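Local coordinates for uncharacterized protein (Ruminococcus gnavus, PDB 4QAN) that is of unknown function but has a cystatin-like fold, as a divergent member of the NTF2-like superfamily, and binds a magnesium ion, at residues A[24-38]-A[159-173]. Numbering follows the deposited sequence.
Sequences FSEEEEAVLYMLSAL and FTAVQYEKNWKIHSL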
ATOM      1  N   PHE A  24       3.427  22.769  -1.828  1.00 65.22           N
ATOM      2  CA  PHE A  24       2.902  23.358  -3.054  1.00 63.81           C
ATOM      3  C   PHE A  24       1.618  24.075  -2.660  1.00 63.35           C
ATOM      4  O   PHE A  24       0.652  23.451  -2.202  1.00 62.40           O
ATOM      5  CB  PHE A  24       2.662  22.290  -4.128  1.00 61.68           C
ATOM      6  CG  PHE A  24       3.833  21.369  -4.326  1.00 58.80           C
ATOM      7  CD1 PHE A  24       5.039  21.858  -4.813  1.00 59.36           C
ATOM      8  CD2 PHE A  24       3.743  20.020  -4.000  1.00 54.61           C
ATOM      9  CE1 PHE A  24       6.127  21.012  -4.977  1.00 57.19           C
ATOM     10  CE2 PHE A  24       4.827  19.178  -4.165  1.00 51.37           C
ATOM     11  CZ  PHE A  24       6.019  19.673  -4.650  1.00 52.72           C
ATOM     12  N   SER A  25       1.646  25.395  -2.789  1.00 64.15           N
ATOM     13  CA  SER A  25       0.537  26.249  -2.401  1.00 66.40           C
ATOM     14  C   SER A  25      -0.470  26.373  -3.539  1.00 69.50           C
ATOM     15  O   SER A  25      -1.613  26.779  -3.320  1.00 73.18           O
ATOM     16  CB  SER A  25       1.062  27.639  -2.005  1.00 67.87           C
ATOM     17  OG  SER A  25       2.145  28.038  -2.834  1.00 65.99           O
ATOM     18  N   GLU A  26      -0.032  26.043  -4.752  1.00 69.71           N
ATOM     19  CA  GLU A  26      -0.887  26.078  -5.932  1.00 72.88           C
ATOM     20  C   GLU A  26      -0.854  24.704  -6.555  1.00 71.87           C
ATOM     21  O   GLU A  26       0.202  24.067  -6.584  1.00 72.35           O
ATOM     22  CB  GLU A  26      -0.370  27.106  -6.940  1.00 77.37           C
ATOM     23  CG  GLU A  26      -1.438  27.626  -7.888  1.00 82.72           C
ATOM     24  CD  GLU A  26      -2.379  28.623  -7.226  1.00 89.58           C
ATOM     25  OE1 GLU A  26      -2.223  28.891  -6.014  1.00 90.18           O
ATOM     26  OE2 GLU A  26      -3.276  29.147  -7.920  1.00 96.09           O
ATOM     27  N   GLU A  27      -1.996  24.245  -7.064  1.00 71.84           N
ATOM     28  CA  GLU A  27      -2.065  22.916  -7.678  1.00 67.40           C
ATOM     29  C   GLU A  27      -1.157  22.799  -8.922  1.00 63.99           C
ATOM     30  O   GLU A  27      -0.664  21.716  -9.230  1.00 57.28           O
ATOM     31  CB  GLU A  27      -3.519  22.491  -7.983  1.00 68.24           C
ATOM     32  CG  GLU A  27      -4.228  23.217  -9.122  1.00 72.08           C
ATOM     33  CD  GLU A  27      -5.358  24.120  -8.654  1.00 78.95           C
ATOM     34  OE1 GLU A  27      -5.096  25.041  -7.847  1.00 82.94           O
ATOM     35  OE2 GLU A  27      -6.506  23.916  -9.111  1.00 79.74           O
ATOM     36  N   GLU A  28      -0.908  23.908  -9.616  1.00 62.52           N
ATOM     37  CA  GLU A  28      -0.055  23.868 -10.808  1.00 63.32           C
ATOM     38  C   GLU A  28       1.368  23.413 -10.458  1.00 60.85           C
ATOM     39  O   GLU A  28       1.950  22.586 -11.161  1.00 59.94           O
ATOM     40  CB  GLU A  28      -0.031  25.228 -11.533  1.00 67.12           C
ATOM     41  CG  GLU A  28       0.463  25.123 -12.971  1.00 68.65           C
ATOM     42  CD  GLU A  28       0.359  26.426 -13.743  1.00 75.21           C
ATOM     43  OE1 GLU A  28       1.068  27.393 -13.389  1.00 79.25           O
ATOM     44  OE2 GLU A  28      -0.422  26.480 -14.719  1.00 76.26           O
ATOM     45  N   GLU A  29       1.905  23.941  -9.359  1.00 60.59           N
ATOM     46  CA  GLU A  29       3.257  23.603  -8.902  1.00 60.33           C
ATOM     47  C   GLU A  29       3.363  22.116  -8.659  1.00 55.36           C
ATOM     48  O   GLU A  29       4.296  21.474  -9.128  1.00 55.22           O
ATOM     49  CB  GLU A  29       3.592  24.309  -7.590  1.00 63.50           C
ATOM     50  CG  GLU A  29       3.571  25.827  -7.632  1.00 70.20           C
ATOM     51  CD  GLU A  29       3.628  26.422  -6.233  1.00 76.62           C
ATOM     52  OE1 GLU A  29       3.797  25.635  -5.265  1.00 74.71           O
ATOM     53  OE2 GLU A  29       3.505  27.664  -6.099  1.00 73.21           O
ATOM     54  N   ALA A  30       2.397  21.586  -7.914  1.00 51.85           N
ATOM     55  CA  ALA A  30       2.325  20.153  -7.616  1.00 48.24           C
ATOM     56  C   ALA A  30       2.300  19.297  -8.891  1.00 47.11           C
ATOM     57  O   ALA A  30       2.939  18.245  -8.957  1.00 45.99           O
ATOM     58  CB  ALA A  30       1.099  19.867  -6.764  1.00 46.42           C
ATOM     59  N   VAL A  31       1.575  19.765  -9.906  1.00 48.58           N
ATOM     60  CA  VAL A  31       1.489  19.064 -11.184  1.00 47.58           C
ATOM     61  C   VAL A  31       2.843  19.051 -11.882  1.00 49.16           C
ATOM     62  O   VAL A  31       3.280  18.004 -12.373  1.00 47.81           O
ATOM     63  CB  VAL A  31       0.452  19.713 -12.118  1.00 49.89           C
ATOM     64  CG1 VAL A  31       0.531  19.121 -13.525  1.00 50.00           C
ATOM     65  CG2 VAL A  31      -0.948  19.558 -11.544  1.00 50.06           C
ATOM     66  N   LEU A  32       3.493  20.216 -11.924  1.00 50.33           N
ATOM     67  CA  LEU A  32       4.784  20.356 -12.583  1.00 53.11           C
ATOM     68  C   LEU A  32       5.845  19.540 -11.870  1.00 51.31           C
ATOM     69  O   LEU A  32       6.595  18.802 -12.510  1.00 52.21           O
ATOM     70  CB  LEU A  32       5.215  21.825 -12.639  1.00 55.86           C
ATOM     71  CG  LEU A  32       4.414  22.737 -13.571  1.00 59.31           C
ATOM     72  CD1 LEU A  32       4.870  24.189 -13.437  1.00 60.28           C
ATOM     73  CD2 LEU A  32       4.535  22.261 -15.015  1.00 60.60           C
ATOM     74  N   TYR A  33       5.902  19.674 -10.546  1.00 50.38           N
ATOM     75  CA  TYR A  33       6.792  18.870  -9.719  1.00 47.10           C
ATOM     76  C   TYR A  33       6.672  17.417 -10.147  1.00 46.80           C
ATOM     77  O   TYR A  33       7.677  16.745 -10.365  1.00 50.74           O
ATOM     78  CB  TYR A  33       6.431  19.029  -8.234  1.00 46.36           C
ATOM     79  CG  TYR A  33       7.224  18.138  -7.284  1.00 45.16           C
ATOM     80  CD1 TYR A  33       6.724  16.910  -6.860  1.00 40.86           C
ATOM     81  CD2 TYR A  33       8.476  18.531  -6.798  1.00 46.38           C
ATOM     82  CE1 TYR A  33       7.449  16.109  -5.986  1.00 39.66           C
ATOM     83  CE2 TYR A  33       9.206  17.720  -5.926  1.00 42.78           C
ATOM     84  CZ  TYR A  33       8.690  16.514  -5.525  1.00 40.85           C
ATOM     85  OH  TYR A  33       9.426  15.710  -4.665  1.00 39.40           O
HETATM   86  N   MSE A  34       5.445  16.939 -10.297  1.00 44.36           N
HETATM   87  CA  MSE A  34       5.236  15.537 -10.674  1.00 44.31           C
HETATM   88  C   MSE A  34       5.701  15.315 -12.085  1.00 44.88           C
HETATM   89  O   MSE A  34       6.299  14.287 -12.383  1.00 46.01           O
HETATM   90  CB  MSE A  34       3.779  15.153 -10.460  1.00 42.79           C
HETATM   91  CG  MSE A  34       3.483  13.689 -10.747  1.00 41.26           C
HETATM   92 SE   MSE A  34       4.443  12.549  -9.478  0.75 37.60          SE
HETATM   93  CE  MSE A  34       3.450  12.979  -7.838  1.00 41.10           C
ATOM     94  N   LEU A  35       5.441  16.270 -12.967  1.00 47.01           N
ATOM     95  CA  LEU A  35       5.890  16.160 -14.350  1.00 49.64           C
ATOM     96  C   LEU A  35       7.420  16.121 -14.457  1.00 52.37           C
ATOM     97  O   LEU A  35       7.977  15.320 -15.216  1.00 52.59           O
ATOM     98  CB  LEU A  35       5.332  17.308 -15.179  1.00 52.95           C
ATOM     99  CG  LEU A  35       3.822  17.258 -15.410  1.00 52.78           C
ATOM    100  CD1 LEU A  35       3.341  18.584 -15.978  1.00 52.96           C
ATOM    101  CD2 LEU A  35       3.451  16.120 -16.342  1.00 52.13           C
ATOM    102  N   SER A  36       8.096  16.985 -13.704  1.00 53.59           N
ATOM    103  CA  SER A  36       9.560  16.948 -13.619  1.00 52.23           C
ATOM    104  C   SER A  36      10.080  15.590 -13.143  1.00 48.66           C
ATOM    105  O   SER A  36      11.027  15.041 -13.710  1.00 45.82           O
ATOM    106  CB  SER A  36      10.070  18.010 -12.656  1.00 53.98           C
ATOM    107  OG  SER A  36      11.445  17.804 -12.425  1.00 55.08           O
ATOM    108  N   ALA A  37       9.475  15.071 -12.081  1.00 45.82           N
ATOM    109  CA  ALA A  37       9.866  13.771 -11.552  1.00 44.54           C
ATOM    110  C   ALA A  37       9.846  12.739 -12.665  1.00 43.97           C
ATOM    111  O   ALA A  37      10.823  12.018 -12.852  1.00 43.40           O
ATOM    112  CB  ALA A  37       8.942  13.350 -10.424  1.00 44.60           C
ATOM    113  N   LEU A  38       8.734  12.693 -13.404  1.00 45.72           N
ATOM    114  CA  LEU A  38       8.574  11.769 -14.526  1.00 48.75           C
ATOM    115  C   LEU A  38       9.617  12.020 -15.601  1.00 50.97           C
ATOM    116  O   LEU A  38      10.160  11.083 -16.173  1.00 51.87           O
ATOM    117  CB  LEU A  38       7.176  11.884 -15.133  1.00 48.96           C
ATOM    118  CG  LEU A  38       6.044  11.347 -14.253  1.00 46.38           C
ATOM    119  CD1 LEU A  38       4.724  12.023 -14.570  1.00 47.10           C
ATOM    120  CD2 LEU A  38       5.901   9.837 -14.392  1.00 47.29           C
ATOM    121  N   PHE A 159      -4.448  14.332 -14.224  1.00 49.77           N
ATOM    122  CA  PHE A 159      -4.096  14.167 -12.811  1.00 48.73           C
ATOM    123  C   PHE A 159      -5.233  14.662 -11.913  1.00 49.92           C
ATOM    124  O   PHE A 159      -5.876  15.692 -12.197  1.00 50.46           O
ATOM    125  CB  PHE A 159      -2.812  14.939 -12.436  1.00 49.63           C
ATOM    126  CG  PHE A 159      -1.548  14.464 -13.121  1.00 48.31           C
ATOM    127  CD1 PHE A 159      -1.516  13.320 -13.923  1.00 47.21           C
ATOM    128  CD2 PHE A 159      -0.359  15.154 -12.914  1.00 49.37           C
ATOM    129  CE1 PHE A 159      -0.343  12.908 -14.532  1.00 46.56           C
ATOM    130  CE2 PHE A 159       0.823  14.742 -13.522  1.00 48.59           C
ATOM    131  CZ  PHE A 159       0.830  13.619 -14.330  1.00 47.56           C
ATOM    132  N   THR A 160      -5.459  13.932 -10.819  1.00 47.70           N
ATOM    133  CA  THR A 160      -6.307  14.396  -9.732  1.00 49.01           C
ATOM    134  C   THR A 160      -5.424  14.965  -8.614  1.00 48.24           C
ATOM    135  O   THR A 160      -4.718  14.227  -7.920  1.00 47.95           O
ATOM    136  CB  THR A 160      -7.190  13.270  -9.176  1.00 50.17           C
ATOM    137  OG1 THR A 160      -7.933  12.667 -10.243  1.00 54.72           O
ATOM    138  CG2 THR A 160      -8.145  13.804  -8.118  1.00 50.80           C
ATOM    139  N   ALA A 161      -5.464  16.283  -8.466  1.00 48.96           N
ATOM    140  CA  ALA A 161      -4.715  16.998  -7.439  1.00 49.07           C
ATOM    141  C   ALA A 161      -5.618  17.260  -6.257  1.00 49.80           C
ATOM    142  O   ALA A 161      -6.806  17.536  -6.425  1.00 52.45           O
ATOM    143  CB  ALA A 161      -4.198  18.313  -7.990  1.00 50.16           C
ATOM    144  N   VAL A 162      -5.056  17.193  -5.058  1.00 51.36           N
ATOM    145  CA  VAL A 162      -5.850  17.334  -3.840  1.00 52.83           C
ATOM    146  C   VAL A 162      -5.210  18.342  -2.891  1.00 53.62           C
ATOM    147  O   VAL A 162      -3.991  18.466  -2.854  1.00 55.42           O
ATOM    148  CB  VAL A 162      -6.098  15.958  -3.171  1.00 51.58           C
ATOM    149  CG1 VAL A 162      -4.813  15.344  -2.629  1.00 51.52           C
ATOM    150  CG2 VAL A 162      -7.148  16.076  -2.080  1.00 53.85           C
ATOM    151  N   GLN A 163      -6.045  19.096  -2.175  1.00 54.28           N
ATOM    152  CA  GLN A 163      -5.567  20.031  -1.163  1.00 57.26           C
ATOM    153  C   GLN A 163      -5.999  19.606   0.242  1.00 59.22           C
ATOM    154  O   GLN A 163      -7.182  19.293   0.484  1.00 59.34           O
ATOM    155  CB  GLN A 163      -6.076  21.450  -1.436  1.00 59.30           C
ATOM    156  CG  GLN A 163      -5.317  22.518  -0.657  1.00 60.81           C
ATOM    157  CD  GLN A 163      -6.016  23.870  -0.670  1.00 64.33           C
ATOM    158  OE1 GLN A 163      -7.213  23.965  -0.398  1.00 63.84           O
ATOM    159  NE2 GLN A 163      -5.267  24.925  -0.980  1.00 68.17           N
ATOM    160  N   TYR A 164      -5.025  19.584   1.152  1.00 57.51           N
ATOM    161  CA  TYR A 164      -5.282  19.431   2.576  1.00 58.43           C
ATOM    162  C   TYR A 164      -4.520  20.522   3.304  1.00 59.39           C
ATOM    163  O   TYR A 164      -3.337  20.725   3.045  1.00 59.99           O
ATOM    164  CB  TYR A 164      -4.792  18.089   3.096  1.00 53.58           C
ATOM    165  CG  TYR A 164      -5.448  16.865   2.512  1.00 50.34           C
ATOM    166  CD1 TYR A 164      -6.581  16.303   3.097  1.00 49.40           C
ATOM    167  CD2 TYR A 164      -4.909  16.242   1.398  1.00 47.69           C
ATOM    168  CE1 TYR A 164      -7.163  15.154   2.572  1.00 48.64           C
ATOM    169  CE2 TYR A 164      -5.485  15.104   0.865  1.00 47.03           C
ATOM    170  CZ  TYR A 164      -6.606  14.557   1.454  1.00 47.13           C
ATOM    171  OH  TYR A 164      -7.155  13.414   0.902  1.00 45.23           O
ATOM    172  N   GLU A 165      -5.203  21.205   4.218  1.00 62.84           N
ATOM    173  CA  GLU A 165      -4.613  22.278   5.021  1.00 65.08           C
ATOM    174  C   GLU A 165      -3.788  23.249   4.178  1.00 64.25           C
ATOM    175  O   GLU A 165      -2.676  23.635   4.549  1.00 66.19           O
ATOM    176  CB  GLU A 165      -3.777  21.690   6.161  1.00 67.50           C
ATOM    177  CG  GLU A 165      -4.527  20.640   6.967  1.00 70.62           C
ATOM    178  CD  GLU A 165      -4.173  20.648   8.443  1.00 75.71           C
ATOM    179  OE1 GLU A 165      -4.634  21.564   9.164  1.00 75.13           O
ATOM    180  OE2 GLU A 165      -3.455  19.721   8.886  1.00 81.74           O
ATOM    181  N   LYS A 166      -4.357  23.641   3.044  1.00 64.49           N
ATOM    182  CA  LYS A 166      -3.784  24.675   2.178  1.00 65.58           C
ATOM    183  C   LYS A 166      -2.532  24.214   1.421  1.00 63.75           C
ATOM    184  O   LYS A 166      -1.793  25.039   0.898  1.00 64.30           O
ATOM    185  CB  LYS A 166      -3.493  25.954   2.983  1.00 69.48           C
ATOM    186  CG  LYS A 166      -4.454  26.201   4.148  1.00 70.98           C
ATOM    187  CD  LYS A 166      -4.548  27.666   4.542  1.00 73.62           C
ATOM    188  CE  LYS A 166      -5.848  28.276   4.042  1.00 76.19           C
ATOM    189  NZ  LYS A 166      -5.944  29.723   4.372  1.00 81.50           N
ATOM    190  N   ASN A 167      -2.301  22.902   1.353  1.00 61.40           N
ATOM    191  CA  ASN A 167      -1.132  22.356   0.651  1.00 60.33           C
ATOM    192  C   ASN A 167      -1.549  21.314  -0.362  1.00 57.01           C
ATOM    193  O   ASN A 167      -2.281  20.386  -0.025  1.00 50.92           O
ATOM    194  CB  ASN A 167      -0.177  21.699   1.637  1.00 60.11           C
ATOM    195  CG  ASN A 167       0.462  22.691   2.575  1.00 65.75           C
ATOM    196  OD1 ASN A 167       0.693  23.851   2.221  1.00 70.12           O
ATOM    197  ND2 ASN A 167       0.762  22.239   3.783  1.00 66.19           N
ATOM    198  N   TRP A 168      -1.063  21.449  -1.590  1.00 56.79           N
ATOM    199  CA  TRP A 168      -1.477  20.559  -2.675  1.00 53.93           C
ATOM    200  C   TRP A 168      -0.575  19.345  -2.840  1.00 51.41           C
ATOM    201  O   TRP A 168       0.630  19.404  -2.598  1.00 46.68           O
ATOM    202  CB  TRP A 168      -1.543  21.323  -3.993  1.00 55.50           C
ATOM    203  CG  TRP A 168      -2.664  22.309  -4.018  1.00 57.93           C
ATOM    204  CD1 TRP A 168      -2.629  23.612  -3.617  1.00 59.74           C
ATOM    205  CD2 TRP A 168      -3.998  22.057  -4.458  1.00 57.80           C
ATOM    206  NE1 TRP A 168      -3.860  24.191  -3.787  1.00 60.63           N
ATOM    207  CE2 TRP A 168      -4.720  23.255  -4.301  1.00 59.49           C
ATOM    208  CE3 TRP A 168      -4.651  20.930  -4.981  1.00 56.28           C
ATOM    209  CZ2 TRP A 168      -6.061  23.365  -4.648  1.00 60.24           C
ATOM    210  CZ3 TRP A 168      -5.982  21.040  -5.324  1.00 57.17           C
ATOM    211  CH2 TRP A 168      -6.675  22.250  -5.154  1.00 58.99           C
ATOM    212  N   LYS A 169      -1.190  18.235  -3.241  1.00 51.77           N
ATOM    213  CA  LYS A 169      -0.460  17.071  -3.701  1.00 50.82           C
ATOM    214  C   LYS A 169      -1.254  16.338  -4.772  1.00 48.94           C
ATOM    215  O   LYS A 169      -2.450  16.560  -4.944  1.00 48.24           O
ATOM    216  CB  LYS A 169      -0.129  16.144  -2.529  1.00 54.49           C
ATOM    217  CG  LYS A 169       0.988  16.680  -1.641  1.00 55.62           C
ATOM    218  CD  LYS A 169       1.808  15.562  -1.047  1.00 60.69           C
ATOM    219  CE  LYS A 169       2.868  16.101  -0.114  1.00 61.26           C
ATOM    220  NZ  LYS A 169       3.419  14.980   0.684  1.00 63.20           N
ATOM    221  N   ILE A 170      -0.576  15.473  -5.512  1.00 46.85           N
ATOM    222  CA  ILE A 170      -1.250  14.672  -6.515  1.00 47.12           C
ATOM    223  C   ILE A 170      -1.856  13.450  -5.847  1.00 42.34           C
ATOM    224  O   ILE A 170      -1.128  12.650  -5.289  1.00 42.88           O
ATOM    225  CB  ILE A 170      -0.274  14.186  -7.591  1.00 46.39           C
ATOM    226  CG1 ILE A 170       0.387  15.379  -8.288  1.00 47.91           C
ATOM    227  CG2 ILE A 170      -0.988  13.274  -8.582  1.00 46.22           C
ATOM    228  CD1 ILE A 170      -0.576  16.418  -8.816  1.00 52.04           C
ATOM    229  N   HIS A 171      -3.180  13.318  -5.904  1.00 41.06           N
ATOM    230  CA  HIS A 171      -3.861  12.110  -5.426  1.00 37.77           C
ATOM    231  C   HIS A 171      -3.748  10.977  -6.433  1.00 38.28           C
ATOM    232  O   HIS A 171      -3.657   9.798  -6.053  1.00 40.38           O
ATOM    233  CB  HIS A 171      -5.347  12.374  -5.169  1.00 37.63           C
ATOM    234  CG  HIS A 171      -6.104  11.141  -4.801  1.00 36.36           C
ATOM    235  ND1 HIS A 171      -5.878  10.462  -3.623  1.00 35.65           N
ATOM    236  CD2 HIS A 171      -7.037  10.432  -5.472  1.00 36.82           C
ATOM    237  CE1 HIS A 171      -6.658   9.399  -3.573  1.00 36.47           C
ATOM    238  NE2 HIS A 171      -7.372   9.357  -4.684  1.00 39.12           N
ATOM    239  N   SER A 172      -3.812  11.317  -7.715  1.00 38.47           N
ATOM    240  CA  SER A 172      -3.690  10.316  -8.764  1.00 39.32           C
ATOM    241  C   SER A 172      -3.081  10.895 -10.018  1.00 39.53           C
ATOM    242  O   SER A 172      -3.342  12.046 -10.363  1.00 44.35           O
ATOM    243  CB  SER A 172      -5.051   9.708  -9.082  1.00 41.65           C
ATOM    244  OG  SER A 172      -4.926   8.590  -9.942  1.00 39.23           O
ATOM    245  N   LEU A 173      -2.254  10.090 -10.678  1.00 40.14           N
ATOM    246  CA  LEU A 173      -1.612  10.453 -11.948  1.00 42.78           C
ATOM    247  C   LEU A 173      -2.502  10.085 -13.132  1.00 43.39           C
ATOM    248  O   LEU A 173      -2.113  10.252 -14.286  1.00 40.92           O
ATOM    249  CB  LEU A 173      -0.264   9.732 -12.090  1.00 44.97           C
ATOM    250  CG  LEU A 173       0.928  10.395 -11.403  1.00 50.55           C
ATOM    251  CD1 LEU A 173       0.911  10.189  -9.890  1.00 48.89           C
ATOM    252  CD2 LEU A 173       2.210   9.851 -12.012  1.00 54.20           C
TER
HETATM  253  O   HOH W   1       2.222  20.671  -0.894  1.00 46.11           O
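Helix 27-38 packs on the β-hairpin of strands 159-164 and 167-170, part of a curled antiparallel sheet, with its axis 7.2 Å from that of strand 167-170. At the start of the helix the indole of W168 lies between E27 and Q163. The backbone puts E27 CB over the six-membered ring of W168, 3.7 Å from its centroid, a CH-pi contact. With CG between the backbone N and carbonyl carbon (chi1 71°), the E27 carboxylate runs alongside the indole, stacked at 22° to it, while OE2 is hydrogen-bonded to S142 OG on strand 140-150. W168 N gives F24 O an almost straight hydrogen bond of 2.7 Å, and a water joins F24 N to W168 O. An alanine in place of W168 would probably keep these backbone links but leave E27 CB and Q163 CB facing a gap. Farther along, bends at chi2 and chi3 of selenomethionine M34 bring CE to 3.9 Å from I170 CG1, while CG lies 4.0 Å from F159 CE2. L35 CD2 also meets the F159 ring, and L38 CD1 touches L173 CD2 tip to tip, where helix 87-108 adds L105 and F102. A helix laid across a curled antiparallel sheet, its apolar side turned inward, is typical of the cystatin-like fold.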